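Local coordinates for 3-methylornithine synthase (Methanosarcina barkeri, PDB 3T7V), which isomerises L-lysine to (3R)-3-methyl-D-ornithine by radical SAM chemistry, a step in making pyrrolysine, using a [4Fe-4S] cluster and S-adenosylmethionine, at residues F196-G201 and D230-R235; V204-L209 and R224-N229; F77-Y80 and E85-R88. One frame throughout, in Å; residues are numbered along the deposited sequence.

Contact 1. Residues F196-G201 and D230-R235; sequences FAKQQG and DPDMVR. With MD0 (5-amino-D-isoleucine), chain D.
The last turn of helix 187-200 meets the loop that leads into strand 233-238, and Lys198 spans the gap to Asp230 and Asp232. NZ of Lys198 donates to the backbone O of Asp230 at 2.9 Å. The C=O...N angle is 158°, and the donor is tilted 16° from the carbonyl plane. Two longer salt bridges complete the network: Lys198 NZ lies 3.6 Å from Asp232 OD2 and 3.9 Å from Asp230 OD2. The lysine chain bends at chi2 (-99°) and again at chi3, carrying NZ to the loop; Lys198 CD lies 3.8 Å from Asp232 OD2. Both carboxylates have stronger partners elsewhere. Asp230 OD1 pairs with Arg272, and Asp232 OD2 accepts from the backbone N of Val204. In this TIM-barrel fold, helix 187-200 runs into strand 203-210, the sheet neighbour of 233-238, and the lysine ties the helix end to the loop before strand 233-238. Gly201 closes the helix in a Schellman motif with positive phi. Further along the strand, Arg235 turns to the bound 5-amino-D-isoleucine. Its guanidinium meets the ligand carboxylate end-on: Arg235 NH1 donates to ligand OXT at 3.1 Å, and Arg235 NH2 to ligand O at 3.0 Å. OXT lies in the guanidinium plane. Glu205 holds NE of Arg235 in a salt bridge, which would limit the turning of the group.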
loop_
_atom_site.group_PDB
_atom_site.type_symbol
_atom_site.label_atom_id
_atom_site.label_comp_id
_atom_site.label_asym_id
_atom_site.label_seq_id
_atom_site.Cartn_x
_atom_site.Cartn_y
_atom_site.Cartn_z
ATOM N N PHE A 196 -16.858 6.029 5.805
ATOM C CA PHE A 196 -17.928 6.299 4.837
ATOM C C PHE A 196 -17.803 5.299 3.670
ATOM O O PHE A 196 -18.786 4.755 3.180
ATOM C CB PHE A 196 -17.857 7.751 4.325
ATOM C CG PHE A 196 -18.950 8.059 3.317
ATOM C CD1 PHE A 196 -20.218 8.393 3.776
ATOM C CD2 PHE A 196 -18.711 7.939 1.970
ATOM C CE1 PHE A 196 -21.253 8.659 2.840
ATOM C CE2 PHE A 196 -19.708 8.188 1.013
ATOM C CZ PHE A 196 -20.982 8.528 1.470
ATOM N N ALA A 197 -16.555 5.100 3.201
ATOM C CA ALA A 197 -16.351 4.195 2.079
ATOM C C ALA A 197 -16.788 2.774 2.467
ATOM O O ALA A 197 -17.493 2.113 1.633
ATOM C CB ALA A 197 -14.847 4.194 1.683
ATOM N N LYS A 198 -16.454 2.298 3.687
ATOM C CA LYS A 198 -16.874 0.914 4.094
ATOM C C LYS A 198 -18.438 0.876 4.059
ATOM O O LYS A 198 -19.034 -0.122 3.628
ATOM C CB LYS A 198 -16.367 0.599 5.473
ATOM C CG LYS A 198 -14.925 0.191 5.441
ATOM C CD LYS A 198 -14.828 -1.352 5.488
ATOM C CE LYS A 198 -14.400 -1.831 6.865
ATOM N NZ LYS A 198 -14.307 -3.314 6.888
ATOM N N GLN A 199 -19.108 1.968 4.470
ATOM C CA GLN A 199 -20.587 1.942 4.446
ATOM C C GLN A 199 -21.145 1.821 3.042
ATOM O O GLN A 199 -22.277 1.310 2.822
ATOM C CB GLN A 199 -21.106 3.233 5.096
ATOM C CG GLN A 199 -20.868 3.194 6.581
ATOM C CD GLN A 199 -21.052 4.522 7.276
ATOM O OE1 GLN A 199 -20.933 4.601 8.508
ATOM N NE2 GLN A 199 -21.430 5.547 6.528
ATOM N N GLN A 200 -20.443 2.377 2.040
ATOM C CA GLN A 200 -20.866 2.260 0.645
ATOM C C GLN A 200 -20.484 0.957 -0.032
ATOM O O GLN A 200 -20.831 0.695 -1.176
ATOM C CB GLN A 200 -20.245 3.407 -0.137
ATOM C CG GLN A 200 -20.832 4.774 0.169
ATOM C CD GLN A 200 -22.333 4.873 -0.163
ATOM O OE1 GLN A 200 -22.824 4.334 -1.158
ATOM N NE2 GLN A 200 -23.032 5.690 0.612
ATOM N N GLY A 201 -19.772 0.143 0.731
ATOM C CA GLY A 201 -19.388 -1.179 0.249
ATOM C C GLY A 201 -17.923 -1.397 -0.119
ATOM O O GLY A 201 -17.531 -2.523 -0.481
ATOM N N ASP A 230 -11.029 -1.969 11.488
ATOM C CA ASP A 230 -11.292 -3.220 10.743
ATOM C C ASP A 230 -10.957 -3.120 9.224
ATOM O O ASP A 230 -11.782 -3.368 8.330
ATOM C CB ASP A 230 -12.760 -3.685 10.952
ATOM C CG ASP A 230 -12.974 -5.147 10.621
ATOM O OD1 ASP A 230 -12.046 -5.954 10.855
ATOM O OD2 ASP A 230 -14.094 -5.499 10.148
ATOM N N PRO A 231 -9.750 -2.693 8.903
ATOM C CA PRO A 231 -9.394 -2.563 7.478
ATOM C C PRO A 231 -9.259 -3.935 6.822
ATOM O O PRO A 231 -8.939 -4.947 7.451
ATOM C CB PRO A 231 -8.046 -1.865 7.529
ATOM C CG PRO A 231 -7.480 -2.317 8.828
ATOM C CD PRO A 231 -8.625 -2.413 9.786
ATOM N N ASP A 232 -9.473 -3.958 5.508
ATOM C CA ASP A 232 -9.330 -5.186 4.698
ATOM C C ASP A 232 -7.894 -5.498 4.289
ATOM O O ASP A 232 -7.538 -6.648 4.053
ATOM C CB ASP A 232 -10.235 -5.072 3.473
ATOM C CG ASP A 232 -11.657 -4.791 3.887
ATOM O OD1 ASP A 232 -12.322 -5.786 4.242
ATOM O OD2 ASP A 232 -12.108 -3.588 4.009
ATOM N N MET A 233 -7.052 -4.462 4.268
ATOM C CA MET A 233 -5.667 -4.539 3.859
ATOM C C MET A 233 -4.932 -3.543 4.748
ATOM O O MET A 233 -5.436 -2.450 5.048
ATOM C CB MET A 233 -5.525 -4.166 2.356
ATOM C CG MET A 233 -4.110 -4.282 1.847
ATOM S SD MET A 233 -4.188 -4.134 0.053
ATOM C CE MET A 233 -2.487 -4.204 -0.329
ATOM N N VAL A 234 -3.759 -3.985 5.219
ATOM C CA VAL A 234 -2.931 -3.116 6.101
ATOM C C VAL A 234 -1.522 -3.186 5.570
ATOM O O VAL A 234 -1.001 -4.253 5.185
ATOM C CB VAL A 234 -2.923 -3.586 7.590
ATOM C CG1 VAL A 234 -4.332 -3.313 8.191
ATOM C CG2 VAL A 234 -2.604 -5.061 7.684
ATOM N N ARG A 235 -0.886 -2.030 5.560
ATOM C CA ARG A 235 0.491 -1.961 5.065
ATOM C C ARG A 235 1.422 -1.169 5.933
ATOM O O ARG A 235 1.005 -0.301 6.737
ATOM C CB ARG A 235 0.535 -1.484 3.631
ATOM C CG ARG A 235 0.440 -0.066 3.470
ATOM C CD ARG A 235 1.049 0.456 2.117
ATOM N NE ARG A 235 0.367 -0.169 0.962
ATOM C CZ ARG A 235 0.900 -0.244 -0.254
ATOM N NH1 ARG A 235 2.142 0.236 -0.480
ATOM N NH2 ARG A 235 0.221 -0.843 -1.217
HETATM C C MD0 D . 2.624 0.878 -3.696
HETATM N N MD0 D . 3.650 2.566 -5.107
HETATM O O MD0 D . 1.750 -0.010 -3.615
HETATM C CA MD0 D . 2.387 2.055 -4.586
HETATM C CB MD0 D . 1.632 3.179 -3.813
HETATM C CD MD0 D . -0.803 3.751 -3.155
HETATM N NE MD0 D . -2.102 3.153 -2.874
HETATM C CG MD0 D . 0.211 2.651 -3.456
HETATM C CG2 MD0 D . 2.351 3.655 -2.524
HETATM O OXT MD0 D . 3.691 0.834 -3.072
#

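Contact 2. Residues V204-L209 and R224-N229; sequences VEDGIL and RGMSTN
Met226 of helix 216-228 lays its side chain against Asp206, Gly207 and Ile208 of strand 203-210. This is the strand-helix step of a beta-alpha-beta unit that ends in strand 233-238. The short segments run antiparallel at 173°, with axes 9.2 Å apart. Met226 CG sits 3.4 Å from Asp206 OD2. Its sulfur passes by the peptide between Asp206 and Gly207, with Met226 SD 3.6 Å from Gly207 N. A bend about CG-SD (chi3 -58°) turns Met226 CE to Ile208 CD1, 4.1 Å away. Ile208 CG2 also meets Met226 SD, at 3.9 Å. A water joins the polar ends: it donates to Asp206 OD2 at 2.6 Å and to the backbone O of Met226 at 2.8 Å. The next shell fixes the buried carboxylate. Tyr173 OH is hydrogen-bonded to OD2, and the backbone N of Gln170 to OD1. Donors thus reach both oxygens, which would favour the charged form. Replacing Asp206 by an alanine would probably cost the bridging water one of its two acceptors, leave Tyr173 without its carboxylate partner and open a gap beside Met226 CG. On the other side of the strand, Glu205 is hydrogen-bonded to Tyr169 OH of the substrate site. With CG beside the carbonyl carbon, Asp206 OD1 accepts from the next amide, Gly207 N, at 2.8 Å, on its anti side and 34° out of the carboxylate plane.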
loop_
_atom_site.group_PDB
_atom_site.type_symbol
_atom_site.label_atom_id
_atom_site.label_comp_id
_atom_site.label_asym_id
_atom_site.label_seq_id
_atom_site.Cartn_x
_atom_site.Cartn_y
_atom_site.Cartn_z
ATOM N N VAL A 204 -11.251 -1.354 2.432
ATOM C CA VAL A 204 -10.350 -0.216 2.719
ATOM C C VAL A 204 -8.976 -0.713 3.048
ATOM O O VAL A 204 -8.802 -1.807 3.661
ATOM C CB VAL A 204 -10.918 0.746 3.730
ATOM C CG1 VAL A 204 -12.296 1.266 3.273
ATOM C CG2 VAL A 204 -11.077 0.124 5.064
ATOM N N GLU A 205 -7.969 0.014 2.578
ATOM C CA GLU A 205 -6.562 -0.251 2.966
ATOM C C GLU A 205 -6.099 0.939 3.794
ATOM O O GLU A 205 -6.240 2.118 3.366
ATOM C CB GLU A 205 -5.678 -0.345 1.695
ATOM C CG GLU A 205 -4.212 -0.732 2.062
ATOM C CD GLU A 205 -3.199 -0.776 0.899
ATOM O OE1 GLU A 205 -3.414 -0.200 -0.195
ATOM O OE2 GLU A 205 -2.063 -1.344 1.154
ATOM N N ASP A 206 -5.499 0.604 4.930
ATOM C CA ASP A 206 -4.803 1.600 5.765
ATOM C C ASP A 206 -3.354 1.263 5.762
ATOM O O ASP A 206 -2.935 0.159 5.354
ATOM C CB ASP A 206 -5.379 1.550 7.194
ATOM C CG ASP A 206 -5.122 2.819 8.042
ATOM O OD1 ASP A 206 -4.468 3.799 7.550
ATOM O OD2 ASP A 206 -5.691 2.822 9.190
ATOM N N GLY A 207 -2.545 2.239 6.187
ATOM C CA GLY A 207 -1.104 2.049 6.107
ATOM C C GLY A 207 -0.390 2.977 7.048
ATOM O O GLY A 207 -0.849 4.082 7.316
ATOM N N ILE A 208 0.761 2.509 7.477
ATOM C CA ILE A 208 1.692 3.331 8.278
ATOM C C ILE A 208 3.058 3.445 7.676
ATOM O O ILE A 208 3.456 2.625 6.814
ATOM C CB ILE A 208 1.654 2.830 9.700
ATOM C CG1 ILE A 208 2.253 1.459 9.727
ATOM C CG2 ILE A 208 0.223 3.083 10.290
ATOM C CD1 ILE A 208 2.265 0.827 11.182
ATOM N N LEU A 209 3.750 4.537 7.988
ATOM C CA LEU A 209 5.102 4.744 7.572
ATOM C C LEU A 209 6.027 4.414 8.699
ATOM O O LEU A 209 5.745 4.735 9.858
ATOM C CB LEU A 209 5.266 6.186 7.219
ATOM C CG LEU A 209 4.992 6.696 5.914
ATOM C CD1 LEU A 209 5.422 8.197 5.844
ATOM C CD2 LEU A 209 5.851 6.005 4.868
ATOM N N ARG A 224 -2.339 -0.335 16.854
ATOM C CA ARG A 224 -3.600 -0.432 17.526
ATOM C C ARG A 224 -4.620 0.479 16.813
ATOM O O ARG A 224 -5.795 0.108 16.670
ATOM C CB ARG A 224 -3.466 -0.041 19.009
ATOM C CG ARG A 224 -2.612 -1.000 19.818
ATOM C CD ARG A 224 -3.318 -2.324 19.860
ATOM N NE ARG A 224 -2.573 -3.189 20.792
ATOM C CZ ARG A 224 -2.579 -4.520 20.708
ATOM N NH1 ARG A 224 -3.288 -5.115 19.767
ATOM N NH2 ARG A 224 -1.846 -5.244 21.559
ATOM N N GLY A 225 -4.199 1.659 16.318
ATOM C CA GLY A 225 -5.101 2.634 15.616
ATOM C C GLY A 225 -5.625 1.997 14.361
ATOM O O GLY A 225 -6.851 2.125 14.065
ATOM N N MET A 226 -4.752 1.324 13.641
ATOM C CA MET A 226 -5.176 0.613 12.373
ATOM C C MET A 226 -6.181 -0.468 12.652
ATOM O O MET A 226 -7.067 -0.648 11.824
ATOM C CB MET A 226 -3.996 -0.017 11.516
ATOM C CG MET A 226 -3.224 1.010 10.694
ATOM S SD MET A 226 -2.311 0.300 9.251
ATOM C CE MET A 226 -1.517 -0.682 10.469
ATOM N N SER A 227 -6.081 -1.165 13.759
ATOM C CA SER A 227 -6.938 -2.292 14.031
ATOM C C SER A 227 -8.342 -1.814 14.391
ATOM O O SER A 227 -9.300 -2.520 14.111
ATOM C CB SER A 227 -6.358 -3.160 15.144
ATOM O OG SER A 227 -6.428 -2.476 16.359
ATOM N N THR A 228 -8.490 -0.635 15.008
ATOM C CA THR A 228 -9.767 -0.166 15.512
ATOM C C THR A 228 -10.842 -0.115 14.437
ATOM O O THR A 228 -11.965 -0.479 14.710
ATOM C CB THR A 228 -9.599 1.231 16.044
ATOM O OG1 THR A 228 -8.841 1.103 17.234
ATOM C CG2 THR A 228 -10.967 1.836 16.361
ATOM N N ASN A 229 -10.462 0.245 13.214
ATOM C CA ASN A 229 -11.374 0.424 12.082
ATOM C C ASN A 229 -11.601 -0.822 11.145
ATOM O O ASN A 229 -12.312 -0.748 10.131
ATOM C CB ASN A 229 -10.862 1.637 11.292
ATOM C CG ASN A 229 -10.387 2.782 12.218
ATOM O OD1 ASN A 229 -9.176 3.050 12.357
ATOM N ND2 ASN A 229 -11.355 3.439 12.881
HETATM O O HOH W 1 -7.638 1.177 9.803
#

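Contact 3. Residues F77-Y80 and E85-R88; sequences FCYY and EINR. With SAM (S-adenosylmethionine), chain C; SF4 (iron/sulfur cluster), chain B.
The loop after the radical SAM CX3CX2C motif folds back on itself where Arg88 and Ile86 meet Tyr80 and Tyr79. Cys71, Cys75 and Cys78 form that motif and bind the [4Fe-4S] cluster, and Tyr79 and Tyr80 directly follow its last cysteine. Arg88 grips the backbone O of Tyr80 end-on with two nitrogens. NH1 gives the shorter, straighter bond, 2.8 Å to Tyr80 O with an N-H...O angle of 164°; NH2 lies 3.3 Å from the same O, at 136°. The oxygen is in the guanidinium plane, and both donors come from one face of the carbonyl. Thr69 O also accepts from NH1, and Asn81 O and Asn84 O from NH2, so the arginine gathers several loop carbonyls. One face of the guanidinium carries Ile86 CG1, offset toward the rim. Ile86 CG1 stands between its backbone N and carbonyl carbon (chi1 58°), which sets both branches toward the tyrosines: Ile86 CG2 is 3.5 Å from Tyr79 CZ, and Ile86 CD1 is 3.7 Å from Tyr80 CD2. The two rings meet as well, with Tyr79 CD2 over the centre of one Tyr80 face. Nearer the cofactors, Phe77 turns a ring edge to C8 of S-adenosylmethionine, and Phe77 O takes a weak hydrogen bond from N6 of S-adenosylmethionine. The cofactor's amino N and carboxylate O both bind iron FE1. Cys78 SG binds iron FE3 at 2.3 Å and accepts from Tyr80 N at 3.4 Å.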
loop_
_atom_site.group_PDB
_atom_site.type_symbol
_atom_site.label_atom_id
_atom_site.label_comp_id
_atom_site.label_asym_id
_atom_site.label_seq_id
_atom_site.Cartn_x
_atom_site.Cartn_y
_atom_site.Cartn_z
ATOM N N PHE A 77 6.981 14.458 3.708
ATOM C CA PHE A 77 7.733 13.247 3.333
ATOM C C PHE A 77 7.695 12.967 1.805
ATOM O O PHE A 77 8.453 12.102 1.323
ATOM C CB PHE A 77 7.167 11.987 4.078
ATOM C CG PHE A 77 5.702 11.802 3.926
ATOM C CD1 PHE A 77 5.173 11.072 2.835
ATOM C CD2 PHE A 77 4.822 12.376 4.851
ATOM C CE1 PHE A 77 3.790 10.959 2.703
ATOM C CE2 PHE A 77 3.451 12.165 4.784
ATOM C CZ PHE A 77 2.923 11.490 3.655
ATOM N N CYS A 78 6.732 13.606 1.078
ATOM C CA CYS A 78 6.429 13.111 -0.239
ATOM C C CYS A 78 7.056 13.956 -1.334
ATOM O O CYS A 78 6.964 15.183 -1.318
ATOM C CB CYS A 78 4.899 13.191 -0.406
ATOM S SG CYS A 78 4.369 12.522 -2.007
ATOM N N TYR A 79 7.696 13.287 -2.285
ATOM C CA TYR A 79 8.341 14.017 -3.408
ATOM C C TYR A 79 7.320 14.884 -4.160
ATOM O O TYR A 79 7.719 15.897 -4.770
ATOM C CB TYR A 79 8.873 12.963 -4.367
ATOM C CG TYR A 79 9.690 13.512 -5.529
ATOM C CD1 TYR A 79 10.970 14.101 -5.286
ATOM C CD2 TYR A 79 9.170 13.496 -6.789
ATOM C CE1 TYR A 79 11.715 14.594 -6.373
ATOM C CE2 TYR A 79 9.931 13.943 -7.868
ATOM C CZ TYR A 79 11.183 14.482 -7.628
ATOM O OH TYR A 79 11.908 14.950 -8.712
ATOM N N TYR A 80 6.043 14.488 -4.192
ATOM C CA TYR A 80 5.086 15.148 -5.042
ATOM C C TYR A 80 4.352 16.262 -4.307
ATOM O O TYR A 80 3.469 16.885 -4.863
ATOM C CB TYR A 80 4.100 14.071 -5.601
ATOM C CG TYR A 80 4.831 13.062 -6.416
ATOM C CD1 TYR A 80 5.271 11.866 -5.856
ATOM C CD2 TYR A 80 5.081 13.278 -7.741
ATOM C CE1 TYR A 80 5.997 10.933 -6.575
ATOM C CE2 TYR A 80 5.827 12.324 -8.483
ATOM C CZ TYR A 80 6.272 11.148 -7.847
ATOM O OH TYR A 80 6.990 10.299 -8.683
ATOM N N GLU A 85 9.294 21.736 -6.827
ATOM C CA GLU A 85 9.280 22.079 -8.234
ATOM C C GLU A 85 9.884 20.974 -9.060
ATOM O O GLU A 85 11.141 20.832 -9.216
ATOM C CB GLU A 85 10.074 23.377 -8.384
ATOM C CG GLU A 85 9.412 24.637 -7.729
ATOM C CD GLU A 85 10.093 25.983 -8.055
ATOM O OE1 GLU A 85 10.705 26.621 -7.134
ATOM O OE2 GLU A 85 10.037 26.424 -9.225
ATOM N N ILE A 86 8.997 20.112 -9.565
ATOM C CA ILE A 86 9.413 18.849 -10.167
ATOM C C ILE A 86 8.663 18.637 -11.504
ATOM O O ILE A 86 7.676 19.335 -11.797
ATOM C CB ILE A 86 9.089 17.651 -9.217
ATOM C CG1 ILE A 86 7.579 17.620 -8.916
ATOM C CG2 ILE A 86 9.912 17.739 -7.918
ATOM C CD1 ILE A 86 7.150 16.305 -8.267
ATOM N N ASN A 87 9.072 17.600 -12.195
ATOM C CA ASN A 87 8.360 17.180 -13.423
ATOM C C ASN A 87 7.046 16.589 -12.897
ATOM O O ASN A 87 7.054 15.852 -11.884
ATOM C CB ASN A 87 9.170 16.137 -14.183
ATOM C CG ASN A 87 8.419 15.615 -15.363
ATOM O OD1 ASN A 87 8.030 14.426 -15.434
ATOM N ND2 ASN A 87 7.986 16.500 -16.116
ATOM N N ARG A 88 5.925 16.904 -13.582
ATOM C CA ARG A 88 4.605 16.373 -13.232
ATOM C C ARG A 88 3.858 16.071 -14.516
ATOM O O ARG A 88 4.048 16.732 -15.545
ATOM C CB ARG A 88 3.778 17.397 -12.499
ATOM C CG ARG A 88 4.406 17.584 -11.092
ATOM C CD ARG A 88 3.604 18.477 -10.271
ATOM N NE ARG A 88 4.313 18.983 -9.122
ATOM C CZ ARG A 88 4.171 18.472 -7.889
ATOM N NH1 ARG A 88 3.382 17.424 -7.606
ATOM N NH2 ARG A 88 4.818 19.069 -6.885
HETATM N N SAM C . -2.217 11.467 -2.718
HETATM C CA SAM C . -2.940 10.421 -2.164
HETATM C C SAM C . -2.702 10.196 -0.726
HETATM O O SAM C . -1.834 10.862 -0.125
HETATM O OXT SAM C . -3.499 9.392 -0.126
HETATM C CB SAM C . -2.449 9.200 -2.512
HETATM C CG SAM C . -1.003 8.917 -2.586
HETATM S SD SAM C . -0.518 7.452 -1.578
HETATM C CE SAM C . 0.043 6.344 -2.842
HETATM C "C5'" SAM C . 1.032 8.005 -0.899
HETATM C "C4'" SAM C . 1.346 7.377 0.240
HETATM O "O4'" SAM C . 2.656 6.896 -0.464
HETATM C "C3'" SAM C . 1.464 8.109 1.342
HETATM O "O3'" SAM C . 0.264 7.567 1.911
HETATM C "C2'" SAM C . 2.632 7.256 1.858
HETATM O "O2'" SAM C . 2.222 6.176 2.759
HETATM C "C1'" SAM C . 3.477 6.709 0.693
HETATM N N9 SAM C . 4.670 7.604 0.465
HETATM C C8 SAM C . 4.736 8.878 -0.028
HETATM N N7 SAM C . 5.995 9.290 -0.002
HETATM C C5 SAM C . 6.759 8.263 0.503
HETATM C C6 SAM C . 8.121 8.160 0.825
HETATM N N6 SAM C . 8.987 9.155 0.629
HETATM N N1 SAM C . 8.581 6.985 1.282
HETATM C C2 SAM C . 7.742 5.933 1.517
HETATM N N3 SAM C . 6.404 6.036 1.327
HETATM C C4 SAM C . 5.934 7.208 0.795
HETATM FE FE1 SF4 B . -0.538 12.030 -1.439
HETATM FE FE2 SF4 B . 0.065 14.642 -2.209
HETATM FE FE3 SF4 B . 2.108 12.998 -1.713
HETATM FE FE4 SF4 B . 0.644 13.894 0.297
HETATM S S1 SF4 B . 1.900 15.190 -1.067
HETATM S S2 SF4 B . 1.288 11.741 -0.033
HETATM S S3 SF4 B . -1.428 14.011 -0.558
HETATM S S4 SF4 B . 0.642 12.773 -3.383
#

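Contact 2 is buried, contact 1 lies at the surface and contact 3 is partly buried. Contacts 1 and 2 hold neighbouring strands of one parallel sheet, with contact 2 nested inside the chain loop closed by contact 1. They touch where Pro231 CD packs on Met226 O at 3.1 Å. Their chemistry differs: charged groups link helix and loop in contact 1, while in contact 2 methionine packing and a water join a helix to a strand. Contact 3 joins two parts of one loop, through an arginine on a backbone carbonyl and an isoleucine on tyrosines. It lies by the cluster, and Arg235 of contact 1 by the substrate. Leu209 CD1 packs on Phe77 CG at 4.1 Å, joining contacts 2 and 3.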